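Local coordinates for protein Phikz039 (Pseudomonas phage phikz, PDB 3ZBQ) that belongs to the tubulin/FtsZ superfamily as the phage tubulin-like protein PhuZ, and holds guanosine-5'-diphosphate in its nucleotide pocket, at residues Ala94-Ile99 against Leu200-Ile205; Leu116-Gln121 against Glu152-Val157; Ile163-Glu168 against Leu183-Ala188; Asp250-Ile255 against Arg261-Ala266. One frame throughout, in Å; residues are numbered along the deposited sequence.

Contact 1: residues Ala94-Ile99 against Leu200-Ile205; sequences AGDTNI and LDLMDI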
loop_
_atom_site.group_PDB
_atom_site.type_symbol
_atom_site.label_atom_id
_atom_site.label_comp_id
_atom_site.label_asym_id
_atom_site.label_seq_id
_atom_site.Cartn_x
_atom_site.Cartn_y
_atom_site.Cartn_z
ATOM N N ALA A 94 -10.841 9.931 8.883
ATOM C CA ALA A 94 -10.168 10.313 7.643
ATOM C C ALA A 94 -9.703 11.757 7.657
ATOM O O ALA A 94 -10.372 12.631 8.216
ATOM C CB ALA A 94 -11.093 10.095 6.447
ATOM N N GLY A 95 -8.564 12.008 7.017
ATOM C CA GLY A 95 -8.118 13.369 6.774
ATOM C C GLY A 95 -8.612 13.879 5.428
ATOM O O GLY A 95 -9.268 13.139 4.683
ATOM N N ASP A 96 -8.306 15.135 5.105
ATOM C CA ASP A 96 -8.604 15.659 3.773
ATOM C C ASP A 96 -7.926 14.803 2.700
ATOM O O ASP A 96 -8.464 14.620 1.609
ATOM C CB ASP A 96 -8.161 17.125 3.640
ATOM C CG ASP A 96 -9.034 18.084 4.437
ATOM O OD1 ASP A 96 -10.257 17.834 4.556
ATOM O OD2 ASP A 96 -8.493 19.098 4.930
ATOM N N THR A 97 -6.755 14.262 3.040
ATOM C CA THR A 97 -6.076 13.258 2.230
ATOM C C THR A 97 -5.685 12.118 3.158
ATOM O O THR A 97 -5.587 12.311 4.370
ATOM C CB THR A 97 -4.811 13.816 1.557
ATOM O OG1 THR A 97 -3.970 14.427 2.549
ATOM C CG2 THR A 97 -5.188 14.851 0.497
ATOM N N ASN A 98 -5.483 10.931 2.598
ATOM C CA ASN A 98 -5.214 9.757 3.422
ATOM C C ASN A 98 -4.180 8.871 2.769
ATOM O O ASN A 98 -4.258 8.594 1.566
ATOM C CB ASN A 98 -6.501 8.968 3.658
ATOM C CG ASN A 98 -7.552 9.794 4.354
ATOM O OD1 ASN A 98 -7.579 9.846 5.586
ATOM N ND2 ASN A 98 -8.383 10.508 3.571
ATOM N N ILE A 99 -3.209 8.425 3.558
ATOM C CA ILE A 99 -2.155 7.579 3.040
ATOM C C ILE A 99 -2.169 6.311 3.876
ATOM O O ILE A 99 -2.170 6.379 5.093
ATOM C CB ILE A 99 -0.768 8.257 3.128
ATOM C CG1 ILE A 99 -0.803 9.629 2.440
ATOM C CG2 ILE A 99 0.303 7.375 2.488
ATOM C CD1 ILE A 99 0.515 10.381 2.467
ATOM N N LEU A 200 -3.077 25.546 -5.475
ATOM C CA LEU A 200 -3.390 24.129 -5.301
ATOM C C LEU A 200 -4.389 23.937 -4.155
ATOM O O LEU A 200 -4.012 23.927 -2.980
ATOM C CB LEU A 200 -2.114 23.323 -5.061
ATOM C CG LEU A 200 -2.317 21.809 -4.945
ATOM C CD1 LEU A 200 -2.917 21.279 -6.236
ATOM C CD2 LEU A 200 -0.992 21.092 -4.620
ATOM N N ASP A 201 -5.666 23.786 -4.504
ATOM C CA ASP A 201 -6.735 23.739 -3.515
ATOM C C ASP A 201 -7.055 22.306 -3.138
ATOM O O ASP A 201 -6.560 21.376 -3.769
ATOM C CB ASP A 201 -7.990 24.389 -4.092
ATOM C CG ASP A 201 -8.801 25.108 -3.047
ATOM O OD1 ASP A 201 -8.673 24.769 -1.849
ATOM O OD2 ASP A 201 -9.567 26.021 -3.430
ATOM N N LEU A 202 -7.907 22.115 -2.138
ATOM C CA LEU A 202 -8.272 20.746 -1.763
ATOM C C LEU A 202 -9.060 20.018 -2.868
ATOM O O LEU A 202 -8.839 18.841 -3.105
ATOM C CB LEU A 202 -9.005 20.694 -0.416
ATOM C CG LEU A 202 -9.324 19.284 0.103
ATOM C CD1 LEU A 202 -8.076 18.391 0.189
ATOM C CD2 LEU A 202 -10.037 19.339 1.452
ATOM N N MET A 203 -9.965 20.701 -3.563
ATOM C CA MET A 203 -10.691 20.013 -4.624
ATOM C C MET A 203 -9.772 19.734 -5.817
ATOM O O MET A 203 -10.043 18.830 -6.602
ATOM C CB MET A 203 -11.939 20.802 -5.081
ATOM C CG MET A 203 -12.951 19.959 -5.872
ATOM S SD MET A 203 -13.621 18.545 -4.933
ATOM C CE MET A 203 -14.748 19.414 -3.848
ATOM N N ASP A 204 -8.705 20.519 -5.980
ATOM C CA ASP A 204 -7.736 20.227 -7.040
ATOM C C ASP A 204 -7.085 18.867 -6.787
ATOM O O ASP A 204 -6.957 18.045 -7.708
ATOM C CB ASP A 204 -6.660 21.310 -7.126
ATOM C CG ASP A 204 -7.217 22.648 -7.601
ATOM O OD1 ASP A 204 -8.068 22.642 -8.517
ATOM O OD2 ASP A 204 -6.811 23.693 -7.048
ATOM N N ILE A 205 -6.664 18.644 -5.545
ATOM C CA ILE A 205 -6.090 17.351 -5.146
ATOM C C ILE A 205 -7.164 16.264 -5.238
ATOM O O ILE A 205 -6.919 15.173 -5.759
ATOM C CB ILE A 205 -5.469 17.419 -3.735
ATOM C CG1 ILE A 205 -4.159 18.221 -3.759
ATOM C CG2 ILE A 205 -5.188 15.997 -3.176
ATOM C CD1 ILE A 205 -3.038 17.576 -4.582
#
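L202 lays its forked end against D96, the two side chains crossing at about a right angle. CD2 rests on the carboxylate carbon CG of D96 at 3.4 Å, while CD1 meets the CB of the same aspartate at 3.7 Å. The leucine reaches this far because its CG stands anti to the backbone N (chi1 -175°), which sends both methyls outward from the first turn of the helix. Deeper in, the methyl CG2 of T97 meets CG2 of I205 at 3.8 Å, a buried touch between two beta-branched residues. Threonine suits its place by dividing its labour: the methyl goes to the isoleucine, and OG1 hydrogen-bonds with T7 OG1 at the start of neighbouring strand 7-12 and with K6 O just before it. D96 likewise spends its polar end on Q195, through OD2. Behind them the turn is held by N98, whose OD1 accepts from G95 N at 2.8 Å and whose ND2 donates to G95 O at 3.0 Å. D201 occupies the N-cap position without a capping bond from its side chain. The contact sets the turn leading into strand 97-103, and its first residue, against the first turn of helix 202-209, consistent with the two-domain tubulin/FtsZ fold.

Contact 2: residues Leu116-Gln121 against Glu152-Val157; sequences LVSHLQ and EGVSSV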
loop_
_atom_site.group_PDB
_atom_site.type_symbol
_atom_site.label_atom_id
_atom_site.label_comp_id
_atom_site.label_asym_id
_atom_site.label_seq_id
_atom_site.Cartn_x
_atom_site.Cartn_y
_atom_site.Cartn_z
ATOM N N LEU A 116 -9.309 -0.670 4.895
ATOM C CA LEU A 116 -9.439 0.740 5.239
ATOM C C LEU A 116 -9.617 1.580 3.983
ATOM O O LEU A 116 -10.450 2.480 3.963
ATOM C CB LEU A 116 -8.249 1.250 6.056
ATOM C CG LEU A 116 -8.239 0.859 7.536
ATOM C CD1 LEU A 116 -6.843 1.042 8.142
ATOM C CD2 LEU A 116 -9.261 1.667 8.322
ATOM N N VAL A 117 -8.851 1.282 2.934
ATOM C CA VAL A 117 -8.987 2.027 1.675
ATOM C C VAL A 117 -10.408 1.906 1.145
ATOM O O VAL A 117 -11.021 2.897 0.724
ATOM C CB VAL A 117 -8.011 1.517 0.603
ATOM C CG1 VAL A 117 -8.252 2.252 -0.722
ATOM C CG2 VAL A 117 -6.589 1.734 1.053
ATOM N N SER A 118 -10.938 0.689 1.181
ATOM C CA SER A 118 -12.290 0.443 0.698
ATOM C C SER A 118 -13.318 1.238 1.497
ATOM O O SER A 118 -14.184 1.908 0.925
ATOM C CB SER A 118 -12.627 -1.045 0.755
ATOM O OG SER A 118 -13.892 -1.275 0.161
ATOM N N HIS A 119 -13.208 1.171 2.817
ATOM C CA HIS A 119 -14.129 1.885 3.694
ATOM C C HIS A 119 -14.027 3.382 3.453
ATOM O O HIS A 119 -15.040 4.062 3.302
ATOM C CB HIS A 119 -13.829 1.584 5.161
ATOM C CG HIS A 119 -14.787 2.227 6.111
ATOM N ND1 HIS A 119 -15.904 1.577 6.587
ATOM C CD2 HIS A 119 -14.810 3.469 6.652
ATOM C CE1 HIS A 119 -16.569 2.387 7.395
ATOM N NE2 HIS A 119 -15.928 3.539 7.449
ATOM N N LEU A 120 -12.802 3.897 3.421
ATOM C CA LEU A 120 -12.602 5.338 3.239
ATOM C C LEU A 120 -13.138 5.811 1.892
ATOM O O LEU A 120 -13.760 6.871 1.795
ATOM C CB LEU A 120 -11.120 5.698 3.363
ATOM C CG LEU A 120 -10.423 5.528 4.710
ATOM C CD1 LEU A 120 -8.918 5.436 4.497
ATOM C CD2 LEU A 120 -10.739 6.669 5.642
ATOM N N GLN A 121 -12.876 5.035 0.842
ATOM C CA GLN A 121 -13.304 5.423 -0.497
ATOM C C GLN A 121 -14.820 5.381 -0.646
ATOM O O GLN A 121 -15.407 6.218 -1.339
ATOM C CB GLN A 121 -12.571 4.606 -1.577
ATOM C CG GLN A 121 -11.097 5.008 -1.648
ATOM C CD GLN A 121 -10.389 4.602 -2.918
ATOM O OE1 GLN A 121 -9.370 5.204 -3.271
ATOM N NE2 GLN A 121 -10.889 3.566 -3.594
ATOM N N GLU A 152 -7.829 -4.396 -7.266
ATOM C CA GLU A 152 -8.813 -4.356 -8.340
ATOM C C GLU A 152 -10.213 -4.520 -7.769
ATOM O O GLU A 152 -11.147 -3.830 -8.186
ATOM C CB GLU A 152 -8.512 -5.455 -9.359
ATOM C CG GLU A 152 -9.039 -5.194 -10.767
ATOM C CD GLU A 152 -8.117 -4.303 -11.602
ATOM O OE1 GLU A 152 -7.600 -3.294 -11.075
ATOM O OE2 GLU A 152 -7.918 -4.605 -12.802
ATOM N N GLY A 153 -10.347 -5.430 -6.805
ATOM C CA GLY A 153 -11.615 -5.665 -6.131
ATOM C C GLY A 153 -12.077 -4.454 -5.335
ATOM O O GLY A 153 -13.262 -4.096 -5.352
ATOM N N VAL A 154 -11.148 -3.818 -4.624
ATOM C CA VAL A 154 -11.482 -2.623 -3.851
ATOM C C VAL A 154 -11.859 -1.462 -4.784
ATOM O O VAL A 154 -12.793 -0.707 -4.499
ATOM C CB VAL A 154 -10.340 -2.226 -2.878
ATOM C CG1 VAL A 154 -10.581 -0.835 -2.292
ATOM C CG2 VAL A 154 -10.203 -3.271 -1.759
ATOM N N SER A 155 -11.145 -1.332 -5.904
ATOM C CA SER A 155 -11.491 -0.319 -6.904
ATOM C C SER A 155 -12.936 -0.513 -7.349
ATOM O O SER A 155 -13.719 0.447 -7.441
ATOM C CB SER A 155 -10.576 -0.423 -8.130
ATOM O OG SER A 155 -9.215 -0.204 -7.801
ATOM N N SER A 156 -13.282 -1.760 -7.643
ATOM C CA SER A 156 -14.617 -2.099 -8.117
ATOM C C SER A 156 -15.696 -1.867 -7.069
ATOM O O SER A 156 -16.711 -1.241 -7.356
ATOM C CB SER A 156 -14.672 -3.548 -8.604
ATOM O OG SER A 156 -13.771 -3.757 -9.674
ATOM N N VAL A 157 -15.478 -2.377 -5.860
ATOM C CA VAL A 157 -16.480 -2.306 -4.801
ATOM C C VAL A 157 -16.703 -0.873 -4.308
ATOM O O VAL A 157 -17.846 -0.450 -4.083
ATOM C CB VAL A 157 -16.110 -3.240 -3.627
ATOM C CG1 VAL A 157 -16.986 -2.953 -2.429
ATOM C CG2 VAL A 157 -16.247 -4.694 -4.067
#
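S118 OG, turned anti to its own backbone nitrogen (chi1 -174°), is hydrogen-bonded with Q122 OE1 one turn further along the helix, and the serine's carbon atoms face V154 across the interface. The two helices, 109-122 and 138-158, belong to the Rossmann-like nucleotide-binding domain of the tubulin/FtsZ fold and run side by side in the same direction. The axes of the two short segments approach to 9.4 Å, with a crossing angle of -16°. At so shallow an angle the helices stay alongside each other, and the small serine lets the backbones approach: CA of S118 and CA of V154 are 5.5 Å apart. V154 lies between the helices, pointing CG1 at the serine and placing CG2 4.1 Å from S118 CB; its branched, apolar side chain suits this buried position. V117, on the inward side, adds an apolar touch and turns its remaining surface to V127 and S129 of strand 127-133. One turn on from V117, Q121 donates through NE2 to S158 OG, just beyond 152-157. The hydrocarbon part of the contact closes on V154 CG1, which lies 3.7 Å from S118 CB and 4.2 Å from V117 CG1.

Contact 3: residues Ile163-Glu168 against Leu183-Ala188; sequences IINYHE and LEVLNA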
loop_
_atom_site.group_PDB
_atom_site.type_symbol
_atom_site.label_atom_id
_atom_site.label_comp_id
_atom_site.label_asym_id
_atom_site.label_seq_id
_atom_site.Cartn_x
_atom_site.Cartn_y
_atom_site.Cartn_z
ATOM N N ILE A 163 -5.502 3.857 -5.820
ATOM C CA ILE A 163 -4.201 4.365 -6.230
ATOM C C ILE A 163 -3.118 3.696 -5.396
ATOM O O ILE A 163 -3.113 3.801 -4.167
ATOM C CB ILE A 163 -4.111 5.895 -6.014
ATOM C CG1 ILE A 163 -5.182 6.623 -6.821
ATOM C CG2 ILE A 163 -2.709 6.412 -6.344
ATOM C CD1 ILE A 163 -5.404 8.049 -6.361
ATOM N N ILE A 164 -2.189 3.016 -6.065
ATOM C CA ILE A 164 -1.090 2.382 -5.355
ATOM C C ILE A 164 0.265 2.927 -5.816
ATOM O O ILE A 164 0.527 3.092 -7.019
ATOM C CB ILE A 164 -1.137 0.832 -5.468
ATOM C CG1 ILE A 164 -0.821 0.381 -6.894
ATOM C CG2 ILE A 164 -2.500 0.301 -5.041
ATOM C CD1 ILE A 164 -0.545 -1.129 -7.011
ATOM N N ASN A 165 1.100 3.246 -4.832
ATOM C CA ASN A 165 2.495 3.582 -5.064
ATOM C C ASN A 165 3.287 2.324 -4.722
ATOM O O ASN A 165 3.355 1.920 -3.556
ATOM C CB ASN A 165 2.891 4.779 -4.195
ATOM C CG ASN A 165 4.361 5.105 -4.281
ATOM O OD1 ASN A 165 5.122 4.819 -3.355
ATOM N ND2 ASN A 165 4.777 5.716 -5.386
ATOM N N TYR A 166 3.858 1.687 -5.746
ATOM C CA TYR A 166 4.358 0.314 -5.619
ATOM C C TYR A 166 5.872 0.195 -5.456
ATOM O O TYR A 166 6.651 0.821 -6.186
ATOM C CB TYR A 166 3.902 -0.522 -6.825
ATOM C CG TYR A 166 4.443 -1.940 -6.784
ATOM C CD1 TYR A 166 3.880 -2.889 -5.944
ATOM C CD2 TYR A 166 5.520 -2.322 -7.582
ATOM C CE1 TYR A 166 4.367 -4.189 -5.894
ATOM C CE2 TYR A 166 6.018 -3.623 -7.542
ATOM C CZ TYR A 166 5.437 -4.547 -6.702
ATOM O OH TYR A 166 5.931 -5.839 -6.647
ATOM N N HIS A 167 6.286 -0.653 -4.516
ATOM C CA HIS A 167 7.692 -0.900 -4.276
ATOM C C HIS A 167 7.865 -2.393 -4.187
ATOM O O HIS A 167 7.094 -3.062 -3.527
ATOM C CB HIS A 167 8.132 -0.254 -2.962
ATOM C CG HIS A 167 7.945 1.230 -2.954
ATOM N ND1 HIS A 167 8.986 2.106 -3.153
ATOM C CD2 HIS A 167 6.830 1.987 -2.818
ATOM C CE1 HIS A 167 8.522 3.347 -3.143
ATOM N NE2 HIS A 167 7.216 3.300 -2.939
ATOM N N GLU A 168 8.874 -2.908 -4.860
ATOM C CA GLU A 168 9.117 -4.342 -4.818
ATOM C C GLU A 168 10.305 -4.666 -3.945
ATOM O O GLU A 168 11.363 -4.041 -4.078
ATOM C CB GLU A 168 9.371 -4.829 -6.232
ATOM C CG GLU A 168 9.429 -6.326 -6.357
ATOM C CD GLU A 168 9.386 -6.734 -7.799
ATOM O OE1 GLU A 168 8.342 -6.494 -8.450
ATOM O OE2 GLU A 168 10.398 -7.273 -8.276
ATOM N N LEU A 183 10.226 6.295 2.352
ATOM C CA LEU A 183 10.242 7.517 3.165
ATOM C C LEU A 183 10.267 8.751 2.271
ATOM O O LEU A 183 9.575 9.755 2.534
ATOM C CB LEU A 183 11.453 7.522 4.095
ATOM C CG LEU A 183 11.466 6.365 5.089
ATOM C CD1 LEU A 183 12.764 6.365 5.868
ATOM C CD2 LEU A 183 10.270 6.441 6.036
ATOM N N GLU A 184 11.060 8.676 1.206
ATOM C CA GLU A 184 11.108 9.767 0.239
ATOM C C GLU A 184 9.720 10.035 -0.334
ATOM O O GLU A 184 9.328 11.189 -0.521
ATOM C CB GLU A 184 12.095 9.443 -0.889
ATOM C CG GLU A 184 13.547 9.430 -0.453
ATOM C CD GLU A 184 14.401 10.381 -1.260
ATOM O OE1 GLU A 184 14.211 10.445 -2.499
ATOM O OE2 GLU A 184 15.254 11.069 -0.652
ATOM N N VAL A 185 8.971 8.973 -0.613
ATOM C CA VAL A 185 7.622 9.115 -1.155
ATOM C C VAL A 185 6.663 9.717 -0.126
ATOM O O VAL A 185 5.913 10.636 -0.440
ATOM C CB VAL A 185 7.078 7.766 -1.685
ATOM C CG1 VAL A 185 5.573 7.834 -1.914
ATOM C CG2 VAL A 185 7.810 7.359 -2.968
ATOM N N LEU A 186 6.697 9.201 1.102
ATOM C CA LEU A 186 5.826 9.705 2.169
ATOM C C LEU A 186 6.103 11.184 2.436
ATOM O O LEU A 186 5.174 12.004 2.560
ATOM C CB LEU A 186 6.008 8.870 3.444
ATOM C CG LEU A 186 5.483 7.442 3.362
ATOM C CD1 LEU A 186 5.848 6.657 4.620
ATOM C CD2 LEU A 186 3.976 7.452 3.152
ATOM N N ASN A 187 7.379 11.544 2.483
ATOM C CA ASN A 187 7.735 12.946 2.633
ATOM C C ASN A 187 7.180 13.799 1.503
ATOM O O ASN A 187 6.648 14.887 1.736
ATOM C CB ASN A 187 9.249 13.118 2.706
ATOM C CG ASN A 187 9.648 14.558 2.920
ATOM O OD1 ASN A 187 10.380 15.142 2.116
ATOM N ND2 ASN A 187 9.146 15.153 4.001
ATOM N N ALA A 188 7.309 13.316 0.273
ATOM C CA ALA A 188 6.842 14.097 -0.873
ATOM C C ALA A 188 5.329 14.254 -0.819
ATOM O O ALA A 188 4.793 15.337 -1.069
ATOM C CB ALA A 188 7.266 13.436 -2.172
#
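Strand 163-168 packs against helix 175-192 with its backbone well separated from it, the nearest alpha carbons, those of N165 and V185, being 8.5 Å apart. Side chains bridge that gap: N165 and H167, two residues apart on the strand, both direct their CB toward the helix, and V185 points back at them. CG1 of V185 stops 3.4 Å from N165 OD1. The other methyl, CG2, lies at the edge of the imidazole of H167, near the ring plane and 4.1 Å from its CE1. Polar groups can be buried beside a valine here in part because H167 NE2 donates to N165 OD1 at 2.6 Å, with an N-H...O angle of 147°; the acceptor lies in the ring plane, while the donor sits above the amide carbonyl plane, 36° out of it. The histidine's CG is anti to its carbonyl carbon (chi1 -60°), which folds the ring back along the strand to the asparagine. N165 ND2 in turn donates to L224 O on strand 222-227, which probably holds the amide in this orientation. The side chain of H167 is about 7 Å from the bound guanosine-5'-diphosphate. Here the long central helix of the tubulin/FtsZ fold covers its nucleotide-binding sheet.

Contact 4: residues Asp250-Ile255 against Arg261-Ala266; sequences DRDVSI and RTTGYA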
loop_
_atom_site.group_PDB
_atom_site.type_symbol
_atom_site.label_atom_id
_atom_site.label_comp_id
_atom_site.label_asym_id
_atom_site.label_seq_id
_atom_site.Cartn_x
_atom_site.Cartn_y
_atom_site.Cartn_z
ATOM N N ASP A 250 7.233 30.109 -13.219
ATOM C CA ASP A 250 7.572 30.275 -14.627
ATOM C C ASP A 250 7.911 28.943 -15.284
ATOM O O ASP A 250 7.926 28.845 -16.511
ATOM C CB ASP A 250 8.744 31.251 -14.806
ATOM C CG ASP A 250 8.327 32.710 -14.681
ATOM O OD1 ASP A 250 7.115 32.996 -14.525
ATOM O OD2 ASP A 250 9.223 33.582 -14.744
ATOM N N ARG A 251 8.188 27.927 -14.464
ATOM C CA ARG A 251 8.527 26.585 -14.952
ATOM C C ARG A 251 7.298 25.680 -15.115
ATOM O O ARG A 251 7.416 24.508 -15.491
ATOM C CB ARG A 251 9.518 25.912 -13.999
ATOM C CG ARG A 251 10.647 26.819 -13.538
ATOM C CD ARG A 251 11.980 26.384 -14.115
ATOM N NE ARG A 251 12.243 24.966 -13.872
ATOM C CZ ARG A 251 13.334 24.327 -14.284
ATOM N NH1 ARG A 251 14.274 24.977 -14.955
ATOM N NH2 ARG A 251 13.492 23.036 -14.027
ATOM N N ASP A 252 6.122 26.216 -14.821
ATOM C CA ASP A 252 4.899 25.442 -14.967
ATOM C C ASP A 252 4.639 25.219 -16.459
ATOM O O ASP A 252 4.122 26.102 -17.159
ATOM C CB ASP A 252 3.745 26.179 -14.287
ATOM C CG ASP A 252 2.427 25.444 -14.384
ATOM O OD1 ASP A 252 2.352 24.421 -15.098
ATOM O OD2 ASP A 252 1.463 25.895 -13.727
ATOM N N VAL A 253 5.020 24.039 -16.938
ATOM C CA VAL A 253 4.820 23.648 -18.334
ATOM C C VAL A 253 4.340 22.205 -18.390
ATOM O O VAL A 253 4.978 21.321 -17.816
ATOM C CB VAL A 253 6.120 23.756 -19.146
ATOM C CG1 VAL A 253 5.890 23.315 -20.596
ATOM C CG2 VAL A 253 6.674 25.170 -19.090
ATOM N N SER A 254 3.225 21.963 -19.079
ATOM C CA SER A 254 2.695 20.604 -19.213
ATOM C C SER A 254 3.737 19.680 -19.843
ATOM O O SER A 254 4.414 20.051 -20.804
ATOM C CB SER A 254 1.409 20.596 -20.041
ATOM O OG SER A 254 0.809 19.312 -20.021
ATOM N N ILE A 255 3.868 18.480 -19.293
ATOM C CA ILE A 255 4.919 17.572 -19.730
ATOM C C ILE A 255 4.527 16.784 -20.976
ATOM O O ILE A 255 5.210 16.847 -21.995
ATOM C CB ILE A 255 5.345 16.649 -18.577
ATOM C CG1 ILE A 255 5.966 17.507 -17.469
ATOM C CG2 ILE A 255 6.296 15.573 -19.074
ATOM C CD1 ILE A 255 6.494 16.734 -16.294
ATOM N N ARG A 261 -4.705 17.513 -15.161
ATOM C CA ARG A 261 -3.464 18.098 -14.656
ATOM C C ARG A 261 -3.797 19.176 -13.630
ATOM O O ARG A 261 -4.684 20.015 -13.840
ATOM C CB ARG A 261 -2.614 18.678 -15.798
ATOM C CG ARG A 261 -1.288 19.323 -15.340
ATOM C CD ARG A 261 -0.381 19.692 -16.515
ATOM N NE ARG A 261 0.939 20.136 -16.063
ATOM C CZ ARG A 261 1.318 21.404 -15.933
ATOM N NH1 ARG A 261 0.484 22.398 -16.238
ATOM N NH2 ARG A 261 2.542 21.682 -15.501
ATOM N N THR A 262 -3.092 19.152 -12.511
ATOM C CA THR A 262 -3.229 20.230 -11.544
ATOM C C THR A 262 -1.837 20.632 -11.066
ATOM O O THR A 262 -0.929 19.794 -10.994
ATOM C CB THR A 262 -4.174 19.828 -10.384
ATOM O OG1 THR A 262 -4.523 20.984 -9.614
ATOM C CG2 THR A 262 -3.524 18.788 -9.485
ATOM N N THR A 263 -1.649 21.918 -10.779
ATOM C CA THR A 263 -0.334 22.406 -10.362
ATOM C C THR A 263 -0.409 23.258 -9.101
ATOM O O THR A 263 -1.427 23.904 -8.837
ATOM C CB THR A 263 0.376 23.219 -11.475
ATOM O OG1 THR A 263 -0.267 24.491 -11.635
ATOM C CG2 THR A 263 0.350 22.467 -12.783
ATOM N N GLY A 264 0.675 23.263 -8.333
ATOM C CA GLY A 264 0.774 24.136 -7.173
ATOM C C GLY A 264 2.114 24.842 -7.158
ATOM O O GLY A 264 3.092 24.317 -7.697
ATOM N N TYR A 265 2.170 26.022 -6.546
ATOM C CA TYR A 265 3.417 26.775 -6.474
ATOM C C TYR A 265 3.944 26.778 -5.049
ATOM O O TYR A 265 3.366 27.417 -4.162
ATOM C CB TYR A 265 3.217 28.195 -7.013
ATOM C CG TYR A 265 2.713 28.181 -8.438
ATOM C CD1 TYR A 265 3.306 27.356 -9.386
ATOM C CD2 TYR A 265 1.631 28.957 -8.828
ATOM C CE1 TYR A 265 2.852 27.312 -10.685
ATOM C CE2 TYR A 265 1.164 28.921 -10.131
ATOM C CZ TYR A 265 1.785 28.098 -11.055
ATOM O OH TYR A 265 1.341 28.050 -12.354
ATOM N N ALA A 266 5.025 26.026 -4.834
ATOM C CA ALA A 266 5.617 25.866 -3.514
ATOM C C ALA A 266 6.541 27.035 -3.196
ATOM O O ALA A 266 7.232 27.547 -4.075
ATOM C CB ALA A 266 6.384 24.554 -3.434
HETATM O O HOH W 1 0.831 25.255 -17.264
#
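The guanidinium of R261 is sandwiched: S254 CA lies over the centre of one face, 3.6 Å above the plane, and T263 CG2 covers the opposite face toward its rim, while D252 OD1 sits at the edge, in the plane. This surface contact folds the loop between strands 239-246 and 260-265 of the tubulin-like C-terminal domain back over an edge strand of the sheet within this chain. The arginine chain, extended from CG to NE, reaches from the strand to the loop. D252 OD1 accepts from NH2 of R261 at 2.8 Å and from NH1 of R261 at 3.0 Å, the latter on its syn lone pair. Both nitrogens go to one oxygen and the planes stand 50° apart, unlike the coplanar two-oxygen salt bridge. With CG anti to its backbone N (chi1 -180°), the aspartate extends to the strand, where R261, T263 and Y265 meet it. An acidic side chain suits this spot, because four donors converge on its two oxygens and would probably favour the charged form. The second oxygen, OD2, is met by T263 OG1 at 3.1 Å from above the carboxylate plane and, on its anti lone pair, by Y265 OH at 2.6 Å.

Overall arrangement
Contacts 2 and 3 both lie along the chain between the two segments of contact 1, and contact 4 follows after it. Contact 1 touches contact 2 where A94 packs on L120, and contact 3 where I99 packs on L186; its centre is about 17 Å from each of theirs. It also meets contact 4, about 18 Å away between centres, through L200 and D204 against strand 260-265. Contacts 2 and 4 are the most distant pair, about 30 Å between centres. Contacts 1, 3 and 4 reach one mixed sheet, and contact 2 packs beside it. The set thus runs from the nucleotide-binding part, across helices 175-192 and 202-209, to the outer edge of the C-terminal domain.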